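Local coordinates for phosphate-binding protein PstS (Borrelia burgdorferi, PDB 4N13) that binds inorganic phosphate with micromolar affinity as the solute-binding lipoprotein of the PstSACB ABC transporter, which imports phosphate, at residues Ala108-Asn112 and Gly113-Asn117. Residues are numbered along the deposited sequence; the frame is centred on the assembly and turned at random.
Sequences AKILN and GEIQN
Ile110 and Gly113 meet at the C-terminal end of helix 104-111, in a Schellman motif, a worked example of how a glycine with positive phi (89°) takes the chain out of the helical conformation and back over the last turn. Among the backbone bonds, Gly113 N reaches Ile110 O at 3.2 Å, and Ile115 N, one residue past the usual span of the motif, binds Lys109 O at 2.9 Å. A water spans the same turn, donating to both Ile110 O and Ile115 O.

The apolar part follows from this reversal. Ile115 folds back along the helix, its CD1 lying 3.7 Å from Lys109 CB while its CG2 meets Ile110 CG1 at 3.8 Å. Leu111 points away from 113-117 and packs on Ile143 and Leu147 of helix 138-151.

The polar side chains tie Asn112 to Glu114. With chi1 at an unusual 93°, Asn112 OD1 accepts a hydrogen bond from Glu114 N (3.0 Å), closing an Asx turn, the donor above the amide plane. In return ND2 donates almost straight to Glu114 OE2 (3.1 Å), within its own amide plane but from above the carboxylate, the planes 57° apart; ND2 also donates to Glu157 O, which helps fix the amide's rotation. Further along, the extended Gln116 side chain brings NE2 to Gly113 O at 2.9 Å, in the plane of that carbonyl and on one of the oxygen's lone pairs.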
loop_
_atom_site.group_PDB
_atom_site.type_symbol
_atom_site.label_atom_id
_atom_site.label_comp_id
_atom_site.label_asym_id
_atom_site.label_seq_id
_atom_site.Cartn_x
_atom_site.Cartn_y
_atom_site.Cartn_z
ATOM N N ALA A 108 6.495 -7.259 -13.294
ATOM C CA ALA A 108 5.129 -7.560 -13.700
ATOM C C ALA A 108 5.067 -8.785 -14.602
ATOM O O ALA A 108 4.131 -9.568 -14.513
ATOM C CB ALA A 108 4.518 -6.373 -14.385
ATOM N N LYS A 109 6.065 -8.972 -15.459
ATOM C CA LYS A 109 6.113 -10.133 -16.332
ATOM C C LYS A 109 6.443 -11.412 -15.559
ATOM O O LYS A 109 6.039 -12.498 -15.970
ATOM C CB LYS A 109 7.126 -9.887 -17.452
ATOM C CG LYS A 109 6.641 -8.897 -18.500
ATOM C CD LYS A 109 7.749 -8.570 -19.499
ATOM C CE LYS A 109 7.263 -7.642 -20.583
ATOM N NZ LYS A 109 8.330 -7.382 -21.578
ATOM N N ILE A 110 7.167 -11.324 -14.438
ATOM C CA ILE A 110 7.316 -12.509 -13.565
ATOM C C ILE A 110 5.948 -12.818 -12.943
ATOM O O ILE A 110 5.485 -13.965 -12.918
ATOM C CB ILE A 110 8.394 -12.296 -12.472
ATOM C CG1 ILE A 110 9.775 -12.209 -13.117
ATOM C CG2 ILE A 110 8.312 -13.386 -11.421
ATOM C CD1 ILE A 110 10.894 -11.849 -12.176
ATOM N N LEU A 111 5.281 -11.779 -12.472
ATOM C CA LEU A 111 4.014 -11.953 -11.788
ATOM C C LEU A 111 2.922 -12.530 -12.664
ATOM O O LEU A 111 2.074 -13.260 -12.154
ATOM C CB LEU A 111 3.551 -10.627 -11.166
ATOM C CG LEU A 111 4.451 -10.081 -10.075
ATOM C CD1 LEU A 111 4.041 -8.682 -9.673
ATOM C CD2 LEU A 111 4.392 -10.983 -8.897
ATOM N N ASN A 112 2.915 -12.170 -13.950
ATOM C CA ASN A 112 1.882 -12.651 -14.848
ATOM C C ASN A 112 2.303 -13.874 -15.650
ATOM O O ASN A 112 1.525 -14.373 -16.452
ATOM C CB ASN A 112 1.359 -11.534 -15.764
ATOM C CG ASN A 112 2.061 -11.464 -17.092
ATOM O OD1 ASN A 112 3.252 -11.766 -17.217
ATOM N ND2 ASN A 112 1.318 -11.043 -18.112
ATOM N N GLY A 113 3.503 -14.387 -15.401
ATOM C CA GLY A 113 3.915 -15.626 -16.032
ATOM C C GLY A 113 4.597 -15.508 -17.381
ATOM O O GLY A 113 4.940 -16.541 -17.959
ATOM N N GLU A 114 4.765 -14.296 -17.902
ATOM C CA GLU A 114 5.506 -14.129 -19.153
ATOM C C GLU A 114 6.994 -14.408 -18.991
ATOM O O GLU A 114 7.671 -14.759 -19.958
ATOM C CB GLU A 114 5.300 -12.727 -19.724
ATOM C CG GLU A 114 3.925 -12.540 -20.311
ATOM C CD GLU A 114 3.696 -11.140 -20.864
ATOM O OE1 GLU A 114 4.682 -10.440 -21.183
ATOM O OE2 GLU A 114 2.516 -10.758 -20.993
ATOM N N ILE A 115 7.503 -14.248 -17.777
ATOM C CA ILE A 115 8.888 -14.610 -17.456
ATOM C C ILE A 115 8.848 -15.704 -16.403
ATOM O O ILE A 115 8.301 -15.491 -15.337
ATOM C CB ILE A 115 9.701 -13.393 -16.930
ATOM C CG1 ILE A 115 9.908 -12.384 -18.049
ATOM C CG2 ILE A 115 11.028 -13.844 -16.356
ATOM C CD1 ILE A 115 10.581 -11.100 -17.584
ATOM N N GLN A 116 9.403 -16.872 -16.711
ATOM C CA GLN A 116 9.360 -18.014 -15.787
ATOM C C GLN A 116 10.700 -18.664 -15.504
ATOM O O GLN A 116 10.762 -19.674 -14.798
ATOM C CB GLN A 116 8.364 -19.074 -16.259
ATOM C CG GLN A 116 6.959 -18.567 -16.212
ATOM C CD GLN A 116 5.926 -19.635 -16.403
ATOM O OE1 GLN A 116 6.172 -20.828 -16.136
ATOM N NE2 GLN A 116 4.743 -19.224 -16.849
ATOM N N ASN A 117 11.772 -18.101 -16.035
ATOM C CA ASN A 117 13.100 -18.596 -15.727
ATOM C C ASN A 117 13.986 -17.385 -15.519
ATOM O O ASN A 117 13.925 -16.430 -16.286
ATOM C CB ASN A 117 13.600 -19.505 -16.864
ATOM C CG ASN A 117 14.920 -20.195 -16.549
ATOM O OD1 ASN A 117 15.913 -19.555 -16.217
ATOM N ND2 ASN A 117 14.931 -21.515 -16.660
HETATM O O HOH W 1 6.987 -16.321 -13.157
#